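Local coordinates for dual specificity protein phosphatase 12 (Homo sapiens, PDB 4KI9) that removes phosphate from protein phosphotyrosine and from phosphoserine or phosphothreonine, work done by the catalytic domain described here, at residues I27-V33 with R83-S89; P55-K59 with V93-V97; D58-L64 with N129-Q135; L68-V72 with A102-K106; V97-T101 with A115-L119. The protein carries 2 engineered substitutions. All blocks are in the same frame, centred on the assembly; numbering follows the deposited sequence.

Overall arrangement
The catalytic domain is built on a mixed sheet, and helix 95-108 ties most of the contacts together. Interaction 1 pairs two central strands and ends at the engineered S89, whose OG lies 2.8 Å from S96 OG of interaction 2. Both contacts touch the bound phosphate. Interaction 2 brings the 55-59 loop over the phosphate-binding loop; interaction 3 carries the same loop on to helix 130-141, sharing D58 and K59, these two contacts' centres about 8 Å apart. Interactions 4 and 5 lie farther along helix 95-108, their centres about 10 Å apart, where I99 CD1 meets L68 CD2 at 3.6 Å. The V97 side chain of interaction 5 is about 6 Å from that of S89.

Interaction 1: I27-V33 with R83-S89; sequences ITAVLTV and RAVLVHS. Engineered in segment 83-89: S89 (natural residue Cys). With PO4 (phosphate ion), chain B.
T32 and H88 mark the tight end of this contact, where the parallel strands 27-33 and 84-88 run with axes 4.7 Å apart. L31 N bonds to L86 O at 2.8 Å, H88 N to L31 O at 2.9 Å, and V33 N to H88 O. The H88 ring, with its CG set between backbone N and carbonyl carbon (chi1 80°), leans over to the neighbouring strand. There NE2 shares a 2.7 Å hydrogen bond with T32 OG1, ND1 donates to S89 O, and V30 CG1 sits at the ring edge. Bonds at both nitrogens fix the rotation of the ring. A29, L31, V85 and V87 fill the opposite sheet face, under helices 68-80 and 95-108. The other end is looser. A84 O takes T28 N at 3.1 Å and A29 N only weakly, I27 CG2 rests on L86 CB at 3.8 Å, and the partly exposed R83 crosses T28 OG1 with its aliphatic stem. A water joins T28 OG1 to A84 N, 2.8 Å from the latter. Beyond the tight end, the engineered S89 donates from OG to phosphate O3 at 2.7 Å. The natural cysteine at this position is the predicted phosphocysteine nucleophile, and the strand pairing and the two bonds of the H88 ring are consistent with a firmly held backbone just before it.

Interaction 2: P55-K59 with V93-V97; sequences PALDK and VSRSV. With PO4 (phosphate ion), chain B.
D58 CB covers one face of the R95 guanidinium, 3.5 Å above its plane and displaced toward the rim, while the A56 carbonyl and the phosphate meet the group at its edges. R95 NH1 donates to A56 O at 2.8 Å, within the carbonyl plane and on a lone pair. Along another edge NE reaches phosphate O2 at 2.7 Å and NH2 reaches O1 at 2.8 Å, a two-pronged grip on the anion. The bend at chi3 (-75°) folds the arginine tip round to the phosphate, and the A56 bond helps fix how the flat group is turned. The D58 carboxylate has its own anchor: S94 OG donates to OD1 at 2.6 Å, arriving on the syn side but 30° out of the plane. N129 ND2 gives a second bond to the same oxygen. Backbone amides complete the cradle, with V93 N and S94 N both 2.9 Å from phosphate O3 and R95 N donating to O2, so that O2 is held by both the main chain and the side chain of one residue. S89 OG and A91 N also bind the ion. Amides ringing an anion at the start of helix 95-108, closed by an arginine six residues after the catalytic cysteine position, form the phosphate-binding P-loop of the cysteine-dependent protein tyrosine phosphatases.

Interaction 3: D58-L64 with N129-Q135; sequences DKPETDL and NEGFEWQ
P60, in a type I turn from K59 to T62, lies against the first turn of helix 130-141, its CA 3.8 Å from G131 CA, a spacing so close that a side chain on G131 would run into P60 O. N129 caps that helix: with its CG set between backbone N and carbonyl carbon (chi1 76°), OD1 takes F132 N at 3.0 Å from above the amide plane. Its ND2 donates to D58 OD1 at 2.9 Å, nearly in the plane of its own amide, and lies 3.0 Å above the F132 ring plane, displaced toward its rim. L64 CD1 covers the opposite face, 3.7 Å from the centroid in a CH-pi contact, and T62 O lies at the ring edge. An alanine at N129 would remove both amide bonds and would probably leave the helix start without its side-chain cap and D58 OD1 without one of its donors. Q135 serves the far end of the loop with both ends of its amide: NE2 donates to T62 O at 2.9 Å, and OE1 accepts from L64 N at 2.8 Å along a bent path. A water links NE2 to P60 O. Two side-chain amides satisfy main-chain groups of the loop and helix while the F132 ring is held between N129 ND2 and L64 CD1, an arrangement that holds D58, already bonded to S94, beside the phosphate site.

Interaction 4: L68-V72 with A102-K106; sequences LDRAV and AFLMK. Engineered in segment 68-72: A71 (natural residue Cys).
L68, D69 and V72 of helix 68-80 meet A102, F103 and K106 of helix 95-108 where two helices on the same face of the central sheet cross almost at right angles (-85°), their short axes 9.8 Å apart. V72 forks over the crossing point: CG2 sits 3.7 Å from F103 N and reaches A102 CB, while CG1 touches F103 CD1 at 3.9 Å and the K106 chain at CD. One turn earlier L68 CD2 rests on A102 CB at 3.8 Å. K106, extended throughout with CG anti to the backbone N (chi1 -171°), passes over V72 and brings NZ to D69 OD2. This salt bridge is 2.7 Å long and meets the oxygen from above the carboxylate plane, 72° out of it. A water joins NZ to D69 O, 2.9 Å from each. A methionine in place of K106 would probably leave the D69 carboxylate without its countercharge across the crossing. Y139 OH also bonds to D69 OD2 and V146 N to OD1, and these donors together are likely to stabilise the carboxylate's negative charge. The chemistry is that of an apolar crossing pinned at its partly exposed border by one ion pair.

Interaction 5: V97-T101 with A115-L119; sequences VAIIT and AYEKL
L119 CD1 of helix 112-122 packs against V97 and I100 of helix 95-108 in the apolar part of this contact. That methyl lies 3.7 Å from V97 CG1 and 3.8 Å from I100 CG2, with T101 OG1 also close at 3.3 Å. L119 has a first torsion of -99°, away from a staggered position, which suggests some strain in fitting CD1 among the three. V97 CG1 also touches Y116 CE1 at 3.7 Å, the two side chains crossing at about a right angle. At the other end T101 CG2 meets A115 CB at 3.8 Å and packs on the backbone at Y116 N. The polar part stays within helix 95-108. T101, with OG1 beside its own backbone N (chi1 -55°), turns the hydroxyl back to V97 O, a bond of 2.8 Å that arrives above the carbonyl plane. T101 N reaches the same oxygen from the opposite face at 3.0 Å, so two donors grip it and the buried hydroxyl has a partner inside its own helix. The Y116 hydroxyl looks elsewhere, bonding to M128 N. The two helices cross at 125° here. Around them, F10 of strand 8-11 touches V97, I100 and L119, while L136 of helix 130-141 reaches T101 and E133 reaches Y116, which places the contact between strand 8-11 of the sheet and helix 130-141.

Interaction 1: I27-V33 with R83-S89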
# COMPACT_ATOMS: atom_id res chain seq x y z
N ILE A 27 -9.79 14.08 -2.51
CA ILE A 27 -9.58 12.63 -2.63
C ILE A 27 -10.88 11.92 -3.03
O ILE A 27 -11.91 12.08 -2.39
CB ILE A 27 -9.01 12.06 -1.33
CG1 ILE A 27 -7.55 12.50 -1.19
CG2 ILE A 27 -9.11 10.52 -1.31
CD1 ILE A 27 -6.98 12.25 0.15
N THR A 28 -10.83 11.15 -4.12
CA THR A 28 -12.02 10.43 -4.57
C THR A 28 -11.74 8.95 -4.80
O THR A 28 -12.57 8.24 -5.35
CB THR A 28 -12.62 11.03 -5.86
OG1 THR A 28 -11.63 11.00 -6.90
CG2 THR A 28 -13.10 12.46 -5.62
N ALA A 29 -10.56 8.51 -4.37
CA ALA A 29 -10.21 7.09 -4.42
C ALA A 29 -9.53 6.70 -3.12
O ALA A 29 -8.56 7.32 -2.70
CB ALA A 29 -9.31 6.79 -5.62
N VAL A 30 -10.06 5.67 -2.46
CA VAL A 30 -9.54 5.29 -1.15
C VAL A 30 -9.24 3.81 -1.10
O VAL A 30 -10.13 2.98 -1.34
CB VAL A 30 -10.53 5.66 -0.02
CG1 VAL A 30 -10.01 5.15 1.33
CG2 VAL A 30 -10.76 7.17 0.03
N LEU A 31 -7.99 3.48 -0.82
CA LEU A 31 -7.59 2.10 -0.63
C LEU A 31 -7.45 1.88 0.85
O LEU A 31 -6.57 2.46 1.50
CB LEU A 31 -6.27 1.80 -1.34
CG LEU A 31 -5.89 0.32 -1.49
CD1 LEU A 31 -4.79 0.20 -2.55
CD2 LEU A 31 -5.38 -0.31 -0.20
N THR A 32 -8.32 1.03 1.39
CA THR A 32 -8.25 0.61 2.78
C THR A 32 -7.51 -0.72 2.88
O THR A 32 -7.90 -1.71 2.27
CB THR A 32 -9.67 0.44 3.36
OG1 THR A 32 -10.40 1.67 3.23
CG2 THR A 32 -9.61 0.01 4.82
N VAL A 33 -6.41 -0.74 3.63
CA VAL A 33 -5.73 -1.99 3.93
C VAL A 33 -5.73 -2.16 5.44
O VAL A 33 -4.97 -1.52 6.16
CB VAL A 33 -4.30 -2.05 3.29
CG1 VAL A 33 -3.50 -0.77 3.58
CG2 VAL A 33 -3.55 -3.30 3.74
N ARG A 83 -7.28 11.40 -10.41
CA ARG A 83 -7.94 11.35 -9.10
C ARG A 83 -6.91 11.37 -7.97
O ARG A 83 -5.85 10.74 -8.08
CB ARG A 83 -8.83 10.11 -8.98
CG ARG A 83 -9.91 10.03 -10.04
CD ARG A 83 -10.72 8.73 -10.00
NE ARG A 83 -11.60 8.69 -11.16
CZ ARG A 83 -11.59 7.75 -12.10
NH1 ARG A 83 -12.43 7.84 -13.12
NH2 ARG A 83 -10.76 6.72 -12.03
N ALA A 84 -7.20 12.09 -6.89
CA ALA A 84 -6.35 12.02 -5.69
C ALA A 84 -6.70 10.78 -4.88
O ALA A 84 -7.89 10.44 -4.72
CB ALA A 84 -6.50 13.26 -4.83
N VAL A 85 -5.67 10.11 -4.37
CA VAL A 85 -5.81 8.82 -3.71
C VAL A 85 -5.36 8.85 -2.25
O VAL A 85 -4.32 9.43 -1.92
CB VAL A 85 -4.95 7.76 -4.45
CG1 VAL A 85 -4.95 6.44 -3.70
CG2 VAL A 85 -5.44 7.58 -5.85
N LEU A 86 -6.15 8.23 -1.37
CA LEU A 86 -5.74 7.98 0.01
C LEU A 86 -5.53 6.49 0.20
O LEU A 86 -6.40 5.69 -0.14
CB LEU A 86 -6.81 8.47 0.98
CG LEU A 86 -6.56 8.09 2.46
CD1 LEU A 86 -5.27 8.73 3.01
CD2 LEU A 86 -7.76 8.43 3.34
N VAL A 87 -4.37 6.11 0.74
CA VAL A 87 -4.14 4.73 1.16
C VAL A 87 -4.06 4.75 2.67
O VAL A 87 -3.22 5.46 3.23
CB VAL A 87 -2.80 4.16 0.64
CG1 VAL A 87 -2.60 2.74 1.16
CG2 VAL A 87 -2.76 4.18 -0.88
N HIS A 88 -4.94 4.03 3.35
CA HIS A 88 -4.91 4.07 4.81
C HIS A 88 -4.99 2.70 5.47
O HIS A 88 -5.59 1.76 4.93
CB HIS A 88 -6.03 4.97 5.36
CG HIS A 88 -7.37 4.29 5.41
ND1 HIS A 88 -7.85 3.68 6.53
CD2 HIS A 88 -8.32 4.13 4.45
CE1 HIS A 88 -9.05 3.17 6.28
NE2 HIS A 88 -9.36 3.43 5.03
N SER A 89 -4.38 2.61 6.65
CA SER A 89 -4.49 1.46 7.53
C SER A 89 -5.11 1.93 8.86
O SER A 89 -5.89 2.88 8.87
CB SER A 89 -3.12 0.84 7.76
OG SER A 89 -2.13 1.83 8.03
P PO4 B . -0.90 -0.29 10.63
O1 PO4 B . -2.31 -0.14 11.14
O2 PO4 B . -0.80 -1.49 9.72
O3 PO4 B . -0.46 0.97 9.92
O4 PO4 B . 0.02 -0.54 11.80
O HOH W 1 -9.79 13.24 -7.07

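Interaction 2: P55-K59 with V93-V97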
# COMPACT_ATOMS: atom_id res chain seq x y z
N PRO A 55 -8.24 -6.76 2.80
CA PRO A 55 -8.33 -7.22 4.19
C PRO A 55 -7.01 -7.81 4.62
O PRO A 55 -6.48 -8.68 3.94
CB PRO A 55 -9.43 -8.30 4.14
CG PRO A 55 -9.44 -8.76 2.72
CD PRO A 55 -9.09 -7.55 1.89
N ALA A 56 -6.47 -7.30 5.72
CA ALA A 56 -5.15 -7.70 6.15
C ALA A 56 -4.92 -7.27 7.60
O ALA A 56 -5.28 -6.16 7.99
CB ALA A 56 -4.09 -7.07 5.26
N LEU A 57 -4.32 -8.16 8.37
CA LEU A 57 -3.88 -7.83 9.71
C LEU A 57 -2.44 -7.36 9.64
O LEU A 57 -1.69 -7.73 8.72
CB LEU A 57 -3.99 -9.06 10.62
CG LEU A 57 -5.38 -9.66 10.85
CD1 LEU A 57 -5.26 -10.99 11.60
CD2 LEU A 57 -6.26 -8.70 11.63
N ASP A 58 -2.04 -6.53 10.59
CA ASP A 58 -0.68 -6.04 10.64
C ASP A 58 0.24 -7.06 11.30
O ASP A 58 0.76 -6.83 12.39
CB ASP A 58 -0.60 -4.71 11.40
CG ASP A 58 0.76 -4.07 11.28
OD1 ASP A 58 1.55 -4.49 10.40
OD2 ASP A 58 1.04 -3.14 12.06
N LYS A 59 0.42 -8.20 10.64
CA LYS A 59 1.27 -9.28 11.17
C LYS A 59 2.24 -9.73 10.09
O LYS A 59 1.91 -9.69 8.91
CB LYS A 59 0.41 -10.46 11.62
CG LYS A 59 -0.56 -10.15 12.75
CD LYS A 59 -1.37 -11.38 13.14
CE LYS A 59 -2.28 -11.11 14.35
NZ LYS A 59 -3.22 -12.25 14.63
N VAL A 93 1.18 3.30 9.73
CA VAL A 93 2.58 3.00 10.04
C VAL A 93 3.16 1.76 9.32
O VAL A 93 4.34 1.74 8.98
CB VAL A 93 2.75 2.86 11.58
CG1 VAL A 93 3.96 2.03 11.93
CG2 VAL A 93 2.82 4.24 12.22
N SER A 94 2.32 0.76 9.05
CA SER A 94 2.81 -0.52 8.54
C SER A 94 2.09 -0.99 7.25
O SER A 94 2.69 -1.01 6.19
CB SER A 94 2.71 -1.60 9.61
OG SER A 94 3.17 -2.85 9.13
N ARG A 95 0.83 -1.36 7.36
CA ARG A 95 0.10 -1.87 6.19
C ARG A 95 0.01 -0.85 5.04
O ARG A 95 0.29 -1.16 3.88
CB ARG A 95 -1.30 -2.34 6.60
CG ARG A 95 -1.32 -3.66 7.38
CD ARG A 95 -2.70 -3.90 8.03
NE ARG A 95 -2.90 -3.06 9.20
CZ ARG A 95 -3.91 -3.19 10.07
NH1 ARG A 95 -4.81 -4.15 9.90
NH2 ARG A 95 -4.00 -2.37 11.11
N SER A 96 -0.37 0.38 5.36
CA SER A 96 -0.51 1.41 4.34
C SER A 96 0.87 1.80 3.81
O SER A 96 1.05 2.03 2.62
CB SER A 96 -1.22 2.62 4.93
OG SER A 96 -0.56 3.03 6.11
N VAL A 97 1.85 1.86 4.71
CA VAL A 97 3.23 2.13 4.35
C VAL A 97 3.79 1.10 3.35
O VAL A 97 4.44 1.47 2.38
CB VAL A 97 4.13 2.20 5.61
CG1 VAL A 97 5.60 2.19 5.24
CG2 VAL A 97 3.80 3.45 6.43
P PO4 B . -0.90 -0.29 10.63
O1 PO4 B . -2.31 -0.14 11.14
O2 PO4 B . -0.80 -1.49 9.72
O3 PO4 B . -0.46 0.97 9.92
O4 PO4 B . 0.02 -0.54 11.80

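Interaction 3: D58-L64 with N129-Q135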
# COMPACT_ATOMS: atom_id res chain seq x y z
N ASP A 58 -2.04 -6.53 10.59
CA ASP A 58 -0.68 -6.04 10.64
C ASP A 58 0.24 -7.06 11.30
O ASP A 58 0.76 -6.83 12.39
CB ASP A 58 -0.60 -4.71 11.40
CG ASP A 58 0.76 -4.07 11.28
OD1 ASP A 58 1.55 -4.49 10.40
OD2 ASP A 58 1.04 -3.14 12.06
N LYS A 59 0.42 -8.20 10.64
CA LYS A 59 1.27 -9.28 11.17
C LYS A 59 2.24 -9.73 10.09
O LYS A 59 1.91 -9.69 8.91
CB LYS A 59 0.41 -10.46 11.62
CG LYS A 59 -0.56 -10.15 12.75
CD LYS A 59 -1.37 -11.38 13.14
CE LYS A 59 -2.28 -11.11 14.35
NZ LYS A 59 -3.22 -12.25 14.63
N PRO A 60 3.45 -10.16 10.50
CA PRO A 60 4.44 -10.69 9.56
C PRO A 60 3.89 -11.86 8.77
O PRO A 60 4.29 -12.05 7.61
CB PRO A 60 5.58 -11.17 10.47
CG PRO A 60 5.45 -10.32 11.68
CD PRO A 60 3.98 -10.09 11.88
N GLU A 61 2.99 -12.63 9.37
CA GLU A 61 2.41 -13.79 8.69
C GLU A 61 1.38 -13.38 7.64
O GLU A 61 1.00 -14.20 6.80
CB GLU A 61 1.74 -14.77 9.67
CG GLU A 61 2.46 -14.94 10.99
CD GLU A 61 2.01 -13.90 11.99
OE1 GLU A 61 0.84 -13.97 12.44
OE2 GLU A 61 2.81 -13.00 12.31
N THR A 62 0.93 -12.13 7.68
CA THR A 62 -0.06 -11.67 6.71
C THR A 62 0.55 -11.65 5.32
O THR A 62 1.63 -11.12 5.12
CB THR A 62 -0.60 -10.27 7.04
OG1 THR A 62 -1.31 -10.32 8.29
CG2 THR A 62 -1.55 -9.80 5.96
N ASP A 63 -0.15 -12.25 4.36
CA ASP A 63 0.29 -12.21 2.97
C ASP A 63 -0.24 -10.97 2.27
O ASP A 63 -1.36 -10.98 1.75
CB ASP A 63 -0.16 -13.48 2.23
CG ASP A 63 0.23 -13.47 0.76
OD1 ASP A 63 1.02 -12.60 0.34
OD2 ASP A 63 -0.23 -14.36 0.01
N LEU A 64 0.55 -9.91 2.27
CA LEU A 64 0.25 -8.72 1.48
C LEU A 64 0.75 -8.89 0.06
O LEU A 64 0.16 -8.35 -0.90
CB LEU A 64 0.91 -7.49 2.09
CG LEU A 64 0.12 -6.57 3.01
CD1 LEU A 64 0.85 -5.25 3.07
CD2 LEU A 64 -1.31 -6.37 2.54
N ASN A 129 6.01 -3.83 9.36
CA ASN A 129 6.50 -5.02 10.04
C ASN A 129 7.50 -5.77 9.16
O ASN A 129 7.57 -5.57 7.95
CB ASN A 129 5.35 -5.92 10.56
CG ASN A 129 4.66 -6.73 9.47
OD1 ASN A 129 5.29 -7.57 8.82
ND2 ASN A 129 3.35 -6.51 9.29
N GLU A 130 8.27 -6.63 9.80
CA GLU A 130 9.40 -7.28 9.17
C GLU A 130 8.99 -8.23 8.07
O GLU A 130 9.73 -8.42 7.10
CB GLU A 130 10.22 -8.02 10.25
CG GLU A 130 9.40 -8.95 11.15
CD GLU A 130 8.55 -8.23 12.21
OE1 GLU A 130 7.93 -8.92 13.05
OE2 GLU A 130 8.48 -6.98 12.21
N GLY A 131 7.83 -8.85 8.23
CA GLY A 131 7.24 -9.66 7.17
C GLY A 131 6.96 -8.87 5.90
O GLY A 131 7.22 -9.36 4.79
N PHE A 132 6.42 -7.67 6.04
CA PHE A 132 6.14 -6.83 4.87
C PHE A 132 7.43 -6.42 4.15
O PHE A 132 7.48 -6.40 2.92
CB PHE A 132 5.28 -5.61 5.24
CG PHE A 132 3.89 -5.96 5.74
CD1 PHE A 132 3.34 -7.21 5.50
CD2 PHE A 132 3.14 -5.03 6.45
CE1 PHE A 132 2.07 -7.54 5.96
CE2 PHE A 132 1.87 -5.34 6.90
CZ PHE A 132 1.33 -6.60 6.66
N GLU A 133 8.48 -6.11 4.92
CA GLU A 133 9.78 -5.81 4.33
C GLU A 133 10.27 -6.95 3.44
O GLU A 133 10.70 -6.72 2.32
CB GLU A 133 10.85 -5.58 5.42
CG GLU A 133 10.77 -4.23 6.08
CD GLU A 133 12.07 -3.87 6.79
OE1 GLU A 133 12.99 -4.72 6.81
OE2 GLU A 133 12.17 -2.75 7.33
N TRP A 134 10.22 -8.17 3.96
CA TRP A 134 10.65 -9.35 3.22
C TRP A 134 9.80 -9.54 1.95
O TRP A 134 10.33 -9.80 0.86
CB TRP A 134 10.58 -10.58 4.13
CG TRP A 134 10.74 -11.90 3.44
CD1 TRP A 134 9.79 -12.88 3.29
CD2 TRP A 134 11.93 -12.39 2.81
NE1 TRP A 134 10.33 -13.95 2.61
CE2 TRP A 134 11.63 -13.67 2.30
CE3 TRP A 134 13.22 -11.87 2.63
CZ2 TRP A 134 12.58 -14.43 1.62
CZ3 TRP A 134 14.15 -12.63 1.95
CH2 TRP A 134 13.83 -13.90 1.45
N GLN A 135 8.49 -9.39 2.09
CA GLN A 135 7.58 -9.49 0.94
C GLN A 135 7.90 -8.49 -0.16
O GLN A 135 7.85 -8.82 -1.34
CB GLN A 135 6.11 -9.38 1.39
CG GLN A 135 5.64 -10.63 2.15
CD GLN A 135 4.35 -10.42 2.91
OE1 GLN A 135 3.39 -9.83 2.39
NE2 GLN A 135 4.30 -10.89 4.15
O HOH W 2 5.94 -12.84 5.61

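Interaction 4: L68-V72 with A102-K106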
# COMPACT_ATOMS: atom_id res chain seq x y z
N LEU A 68 -0.42 -7.13 -3.96
CA LEU A 68 0.29 -5.90 -4.32
C LEU A 68 0.01 -5.39 -5.73
O LEU A 68 -0.13 -4.20 -5.93
CB LEU A 68 1.81 -6.04 -4.10
CG LEU A 68 2.29 -6.18 -2.65
CD1 LEU A 68 3.83 -6.35 -2.58
CD2 LEU A 68 1.80 -5.00 -1.80
N ASP A 69 -0.05 -6.28 -6.72
CA ASP A 69 -0.36 -5.83 -8.07
C ASP A 69 -1.77 -5.22 -8.17
O ASP A 69 -1.94 -4.22 -8.83
CB ASP A 69 -0.16 -6.93 -9.10
CG ASP A 69 1.32 -7.14 -9.48
OD1 ASP A 69 1.63 -8.18 -10.08
OD2 ASP A 69 2.16 -6.27 -9.20
N ARG A 70 -2.75 -5.82 -7.48
CA ARG A 70 -4.12 -5.27 -7.44
C ARG A 70 -4.14 -3.89 -6.77
O ARG A 70 -4.78 -2.95 -7.25
CB ARG A 70 -5.04 -6.20 -6.63
CG ARG A 70 -5.45 -7.51 -7.31
CD ARG A 70 -6.05 -8.47 -6.23
NE ARG A 70 -6.76 -9.60 -6.83
CZ ARG A 70 -7.56 -10.44 -6.17
NH1 ARG A 70 -7.79 -10.31 -4.86
NH2 ARG A 70 -8.15 -11.43 -6.83
N ALA A 71 -3.44 -3.78 -5.66
CA ALA A 71 -3.41 -2.54 -4.92
C ALA A 71 -2.74 -1.46 -5.75
O ALA A 71 -3.26 -0.35 -5.88
CB ALA A 71 -2.64 -2.73 -3.61
N VAL A 72 -1.57 -1.78 -6.30
CA VAL A 72 -0.82 -0.82 -7.12
C VAL A 72 -1.61 -0.41 -8.38
O VAL A 72 -1.59 0.76 -8.78
CB VAL A 72 0.57 -1.36 -7.50
CG1 VAL A 72 1.22 -0.44 -8.56
CG2 VAL A 72 1.46 -1.49 -6.22
N ALA A 102 5.25 -0.26 -2.22
CA ALA A 102 5.12 -1.12 -3.38
C ALA A 102 4.77 -0.29 -4.62
O ALA A 102 5.28 -0.53 -5.72
CB ALA A 102 4.06 -2.20 -3.14
N PHE A 103 3.90 0.69 -4.44
CA PHE A 103 3.52 1.55 -5.56
C PHE A 103 4.71 2.35 -6.09
O PHE A 103 4.92 2.47 -7.29
CB PHE A 103 2.43 2.51 -5.11
CG PHE A 103 2.07 3.54 -6.15
CD1 PHE A 103 1.15 3.23 -7.15
CD2 PHE A 103 2.65 4.79 -6.13
CE1 PHE A 103 0.82 4.17 -8.10
CE2 PHE A 103 2.34 5.73 -7.08
CZ PHE A 103 1.42 5.42 -8.07
N LEU A 104 5.47 2.93 -5.17
CA LEU A 104 6.67 3.67 -5.54
C LEU A 104 7.65 2.74 -6.23
O LEU A 104 8.22 3.09 -7.25
CB LEU A 104 7.31 4.30 -4.30
CG LEU A 104 6.53 5.44 -3.65
CD1 LEU A 104 7.28 6.00 -2.45
CD2 LEU A 104 6.21 6.55 -4.68
N MET A 105 7.84 1.54 -5.68
CA MET A 105 8.71 0.54 -6.30
C MET A 105 8.32 0.23 -7.74
O MET A 105 9.15 0.27 -8.65
CB MET A 105 8.72 -0.75 -5.47
CG MET A 105 9.42 -0.64 -4.12
SD MET A 105 9.18 -2.10 -3.10
CE MET A 105 9.99 -3.35 -4.10
N LYS A 106 7.06 -0.12 -7.96
CA LYS A 106 6.63 -0.56 -9.28
C LYS A 106 6.58 0.57 -10.31
O LYS A 106 7.08 0.41 -11.42
CB LYS A 106 5.29 -1.30 -9.21
CG LYS A 106 4.90 -1.97 -10.51
CD LYS A 106 3.65 -2.84 -10.37
CE LYS A 106 3.50 -3.73 -11.59
NZ LYS A 106 2.49 -4.81 -11.42
O HOH W 3 0.02 -3.37 -10.80

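Interaction 5: V97-T101 with A115-L119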
# COMPACT_ATOMS: atom_id res chain seq x y z
N VAL A 97 1.85 1.86 4.71
CA VAL A 97 3.23 2.13 4.35
C VAL A 97 3.79 1.10 3.35
O VAL A 97 4.44 1.47 2.38
CB VAL A 97 4.13 2.20 5.61
CG1 VAL A 97 5.60 2.19 5.24
CG2 VAL A 97 3.80 3.45 6.43
N ALA A 98 3.53 -0.18 3.60
CA ALA A 98 3.93 -1.23 2.65
C ALA A 98 3.30 -1.04 1.26
O ALA A 98 3.98 -1.18 0.23
CB ALA A 98 3.59 -2.61 3.22
N ILE A 99 2.02 -0.71 1.23
CA ILE A 99 1.33 -0.52 -0.05
C ILE A 99 1.91 0.66 -0.81
O ILE A 99 2.17 0.58 -2.01
CB ILE A 99 -0.19 -0.31 0.14
CG1 ILE A 99 -0.85 -1.57 0.71
CG2 ILE A 99 -0.87 0.08 -1.17
CD1 ILE A 99 -0.60 -2.83 -0.11
N ILE A 100 2.11 1.78 -0.13
CA ILE A 100 2.70 2.95 -0.78
C ILE A 100 4.08 2.62 -1.33
O ILE A 100 4.41 2.97 -2.47
CB ILE A 100 2.82 4.14 0.21
CG1 ILE A 100 1.43 4.63 0.59
CG2 ILE A 100 3.61 5.28 -0.43
CD1 ILE A 100 0.67 5.22 -0.58
N THR A 101 4.89 1.94 -0.51
CA THR A 101 6.23 1.56 -0.92
C THR A 101 6.18 0.70 -2.19
O THR A 101 6.93 0.93 -3.14
CB THR A 101 7.00 0.84 0.20
OG1 THR A 101 7.01 1.67 1.37
CG2 THR A 101 8.46 0.56 -0.23
N ALA A 115 12.89 3.04 -2.16
CA ALA A 115 11.51 3.51 -2.04
C ALA A 115 11.14 3.73 -0.58
O ALA A 115 10.55 4.74 -0.24
CB ALA A 115 10.55 2.53 -2.69
N TYR A 116 11.50 2.78 0.27
CA TYR A 116 11.13 2.84 1.67
C TYR A 116 11.86 4.01 2.34
O TYR A 116 11.31 4.67 3.22
CB TYR A 116 11.50 1.51 2.34
CG TYR A 116 10.95 1.31 3.73
CD1 TYR A 116 9.80 1.97 4.16
CD2 TYR A 116 11.59 0.46 4.62
CE1 TYR A 116 9.30 1.77 5.44
CE2 TYR A 116 11.10 0.26 5.90
CZ TYR A 116 9.95 0.91 6.30
OH TYR A 116 9.49 0.70 7.58
N GLU A 117 13.09 4.27 1.91
CA GLU A 117 13.88 5.38 2.42
C GLU A 117 13.16 6.71 2.17
O GLU A 117 13.15 7.60 3.03
CB GLU A 117 15.26 5.38 1.77
CG GLU A 117 16.14 6.57 2.10
CD GLU A 117 17.36 6.63 1.20
OE1 GLU A 117 17.99 5.57 0.98
OE2 GLU A 117 17.68 7.72 0.69
N LYS A 118 12.53 6.83 1.01
CA LYS A 118 11.76 8.02 0.67
C LYS A 118 10.60 8.24 1.63
O LYS A 118 10.34 9.37 2.05
CB LYS A 118 11.24 7.94 -0.76
CG LYS A 118 12.25 8.31 -1.82
CD LYS A 118 11.65 8.21 -3.22
CE LYS A 118 12.59 8.80 -4.26
NZ LYS A 118 12.24 8.39 -5.65
N LEU A 119 9.89 7.17 1.96
CA LEU A 119 8.76 7.26 2.88
C LEU A 119 9.21 7.61 4.29
O LEU A 119 8.53 8.36 5.00
CB LEU A 119 8.01 5.94 2.93
CG LEU A 119 6.74 5.83 2.09
CD1 LEU A 119 5.96 4.60 2.50
CD2 LEU A 119 5.90 7.08 2.26